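Local coordinates for protein MucR Phosphodiesterase (Pseudomonas aeruginosa, PDB 5M1T) that belongs to the EAL-domain phosphodiesterase family, and binds C2E and magnesium ions in its pocket, at residues G211-L216 and E248-F253. Residues are numbered along the deposited sequence; the frame is centred on the assembly and turned at random.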
ATOM      1  N   GLY A 211     -21.606  -3.356  14.549  1.00 26.65           N
ATOM      2  CA  GLY A 211     -22.823  -3.907  13.936  1.00 26.94           C
ATOM      3  C   GLY A 211     -23.334  -5.149  14.640  1.00 27.39           C
ATOM      4  O   GLY A 211     -24.549  -5.328  14.835  1.00 28.50           O
ATOM      5  N   PHE A 212     -22.419  -5.990  15.086  1.00 27.59           N
ATOM      6  CA  PHE A 212     -22.811  -7.212  15.791  1.00 27.84           C
ATOM      7  C   PHE A 212     -23.271  -6.979  17.217  1.00 28.32           C
ATOM      8  O   PHE A 212     -24.127  -7.713  17.740  1.00 28.36           O
ATOM      9  CB  PHE A 212     -21.661  -8.201  15.788  1.00 27.60           C
ATOM     10  CG  PHE A 212     -21.245  -8.599  14.408  1.00 27.56           C
ATOM     11  CD1 PHE A 212     -22.041  -9.446  13.666  1.00 27.81           C
ATOM     12  CD2 PHE A 212     -20.093  -8.097  13.846  1.00 27.51           C
ATOM     13  CE1 PHE A 212     -21.690  -9.824  12.401  1.00 27.89           C
ATOM     14  CE2 PHE A 212     -19.736  -8.447  12.570  1.00 28.09           C
ATOM     15  CZ  PHE A 212     -20.544  -9.309  11.838  1.00 28.29           C
ATOM     16  N   ILE A 213     -22.738  -5.940  17.838  1.00 28.60           N
ATOM     17  CA  ILE A 213     -23.179  -5.576  19.181  1.00 28.95           C
ATOM     18  C   ILE A 213     -24.602  -4.998  19.144  1.00 29.07           C
ATOM     19  O   ILE A 213     -25.444  -5.347  19.961  1.00 28.38           O
ATOM     20  CB  ILE A 213     -22.210  -4.566  19.820  1.00 28.47           C
ATOM     21  CG1 ILE A 213     -20.772  -5.099  19.772  1.00 29.05           C
ATOM     22  CG2 ILE A 213     -22.631  -4.219  21.230  1.00 28.65           C
ATOM     23  CD1 ILE A 213     -20.578  -6.516  20.231  1.00 29.32           C
ATOM     24  N   ASN A 214     -24.837  -4.101  18.193  1.00 29.76           N
ATOM     25  CA  ASN A 214     -26.109  -3.412  18.068  1.00 31.43           C
ATOM     26  C   ASN A 214     -27.268  -4.341  17.717  1.00 33.09           C
ATOM     27  O   ASN A 214     -28.403  -4.072  18.088  1.00 33.05           O
ATOM     28  CB  ASN A 214     -25.988  -2.378  16.963  1.00 31.52           C
ATOM     29  CG  ASN A 214     -27.149  -1.414  16.929  1.00 32.02           C
ATOM     30  OD1 ASN A 214     -27.607  -0.900  17.969  1.00 32.40           O
ATOM     31  ND2 ASN A 214     -27.612  -1.127  15.726  1.00 32.15           N
ATOM     32  N   GLU A 215     -26.998  -5.408  16.961  1.00 34.98           N
ATOM     33  CA  GLU A 215     -28.062  -6.309  16.550  1.00 38.16           C
ATOM     34  C   GLU A 215     -28.367  -7.420  17.574  1.00 36.99           C
ATOM     35  O   GLU A 215     -29.270  -8.213  17.339  1.00 37.88           O
ATOM     36  CB  GLU A 215     -27.737  -6.936  15.180  1.00 41.50           C
ATOM     37  CG  GLU A 215     -27.733  -5.953  13.994  1.00 45.26           C
ATOM     38  CD  GLU A 215     -29.125  -5.548  13.523  1.00 47.67           C
ATOM     39  OE1 GLU A 215     -29.303  -4.424  12.967  1.00 48.34           O
ATOM     40  OE2 GLU A 215     -30.047  -6.372  13.711  1.00 52.87           O
ATOM     41  N   LEU A 216     -27.639  -7.493  18.692  1.00 34.87           N
ATOM     42  CA  LEU A 216     -27.756  -8.667  19.588  1.00 33.24           C
ATOM     43  C   LEU A 216     -29.195  -8.879  20.055  1.00 32.76           C
ATOM     44  O   LEU A 216     -29.682  -9.974  20.047  1.00 32.41           O
ATOM     45  CB  LEU A 216     -26.814  -8.551  20.785  1.00 32.74           C
ATOM     46  CG  LEU A 216     -25.313  -8.746  20.543  1.00 31.90           C
ATOM     47  CD1 LEU A 216     -24.494  -8.125  21.666  1.00 31.50           C
ATOM     48  CD2 LEU A 216     -24.954 -10.209  20.367  1.00 31.38           C
ATOM     49  N   GLU A 248     -26.477  -1.325  29.337  1.00 28.47           N
ATOM     50  CA  GLU A 248     -25.991  -2.113  30.476  1.00 29.35           C
ATOM     51  C   GLU A 248     -26.013  -3.599  30.177  1.00 28.72           C
ATOM     52  O   GLU A 248     -25.082  -4.314  30.557  1.00 28.81           O
ATOM     53  CB  GLU A 248     -26.793  -1.820  31.744  1.00 31.20           C
ATOM     54  CG  GLU A 248     -26.719  -0.346  32.142  1.00 33.80           C
ATOM     55  CD  GLU A 248     -26.973  -0.063  33.617  1.00 36.50           C
ATOM     56  OE1 GLU A 248     -27.879  -0.696  34.202  1.00 39.87           O
ATOM     57  OE2 GLU A 248     -26.255   0.798  34.200  1.00 38.85           O
ATOM     58  N   ALA A 249     -27.048  -4.065  29.488  1.00 27.35           N
ATOM     59  CA  ALA A 249     -27.169  -5.492  29.200  1.00 27.06           C
ATOM     60  C   ALA A 249     -26.125  -6.002  28.214  1.00 26.48           C
ATOM     61  O   ALA A 249     -25.620  -7.108  28.374  1.00 26.57           O
ATOM     62  CB  ALA A 249     -28.585  -5.823  28.736  1.00 27.09           C
ATOM     63  N   GLN A 250     -25.787  -5.206  27.202  1.00 26.44           N
ATOM     64  CA  GLN A 250     -24.634  -5.504  26.331  1.00 25.83           C
ATOM     65  C   GLN A 250     -23.335  -5.604  27.137  1.00 25.92           C
ATOM     66  O   GLN A 250     -22.536  -6.546  26.966  1.00 25.75           O
ATOM     67  CB  GLN A 250     -24.474  -4.430  25.250  1.00 25.35           C
ATOM     68  CG  GLN A 250     -25.549  -4.466  24.163  1.00 25.99           C
ATOM     69  CD  GLN A 250     -25.610  -3.159  23.369  1.00 25.51           C
ATOM     70  OE1 GLN A 250     -25.028  -2.188  23.783  1.00 25.32           O
ATOM     71  NE2 GLN A 250     -26.277  -3.155  22.211  1.00 25.27           N
ATOM     72  N   GLN A 251     -23.115  -4.621  27.994  1.00 26.42           N
ATOM     73  CA  GLN A 251     -21.935  -4.593  28.856  1.00 27.38           C
ATOM     74  C   GLN A 251     -21.838  -5.864  29.675  1.00 28.47           C
ATOM     75  O   GLN A 251     -20.811  -6.509  29.701  1.00 28.74           O
ATOM     76  CB  GLN A 251     -22.011  -3.385  29.797  1.00 27.69           C
ATOM     77  CG  GLN A 251     -20.902  -3.356  30.822  1.00 28.07           C
ATOM     78  CD  GLN A 251     -20.939  -2.143  31.713  1.00 28.80           C
ATOM     79  OE1 GLN A 251     -22.001  -1.743  32.187  1.00 28.93           O
ATOM     80  NE2 GLN A 251     -19.760  -1.567  31.985  1.00 28.76           N
ATOM     81  N   GLU A 252     -22.918  -6.216  30.347  1.00 30.88           N
ATOM     82  CA  GLU A 252     -22.958  -7.422  31.189  1.00 33.07           C
ATOM     83  C   GLU A 252     -22.717  -8.673  30.365  1.00 31.51           C
ATOM     84  O   GLU A 252     -21.937  -9.521  30.755  1.00 31.38           O
ATOM     85  CB  GLU A 252     -24.296  -7.538  31.925  1.00 35.94           C
ATOM     86  CG  GLU A 252     -24.364  -8.680  32.939  1.00 39.69           C
ATOM     87  CD  GLU A 252     -24.687 -10.059  32.316  1.00 43.52           C
ATOM     88  OE1 GLU A 252     -25.386 -10.150  31.274  1.00 46.12           O
ATOM     89  OE2 GLU A 252     -24.249 -11.101  32.875  1.00 48.57           O
ATOM     90  N   PHE A 253     -23.380  -8.782  29.227  1.00 29.40           N
ATOM     91  CA  PHE A 253     -23.254  -9.968  28.408  1.00 29.21           C
ATOM     92  C   PHE A 253     -21.844 -10.095  27.833  1.00 28.05           C
ATOM     93  O   PHE A 253     -21.211 -11.151  27.849  1.00 27.25           O
ATOM     94  CB  PHE A 253     -24.324  -9.926  27.291  1.00 29.92           C
ATOM     95  CG  PHE A 253     -24.054 -10.855  26.181  1.00 29.96           C
ATOM     96  CD1 PHE A 253     -24.261 -12.200  26.336  1.00 30.42           C
ATOM     97  CD2 PHE A 253     -23.533 -10.387  24.988  1.00 30.42           C
ATOM     98  CE1 PHE A 253     -23.983 -13.079  25.298  1.00 30.76           C
ATOM     99  CE2 PHE A 253     -23.257 -11.256  23.948  1.00 30.19           C
ATOM    100  CZ  PHE A 253     -23.494 -12.600  24.099  1.00 30.34           C
TER
HETATM  101  O   HOH W   1     -26.747  -0.810  20.562  1.00 23.87           O
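Two short helices that follow neighbouring parallel strands of the EAL domain meet at the protein surface, where Gln-250 of helix 248-257 reaches across to Ile-213 and Asn-214 of helix 210-214. Beyond CG the Gln-250 chain runs extended (chi2 163°), which carries its amide across to the backbone of helix 210-214. Its CG and the amide carbon CD lie against the CG2 methyl of Ile-213, with CD 3.8 Å from CG2; a branched aliphatic residue suits this buried position. At the polar end, Gln-250 NE2 stands 3.2 Å from Ile-213 O and donates to a water at 2.9 Å. The same water donates a hydrogen bond to Asn-214 OD1 at 2.7 Å, linking the two amides. Gln-250 OE1 accepts from the backbone N-H groups of Glu-246 and Thr-247, which would restrain the turn of the amide. One helical turn on, Phe-253 (chi1 163°, CG anti to the backbone N) meets Leu-216 obliquely: both methyls of this branched residue reach ring atom CE2 at 4.1 Å, apolar groups suited to a partly exposed patch. The side chain of Asn-214 lies about 7 Å from the bound C2E. Thus a short helix after strand 205-208 packs on the helix following the next parallel strand, 239-243, as in EAL barrels.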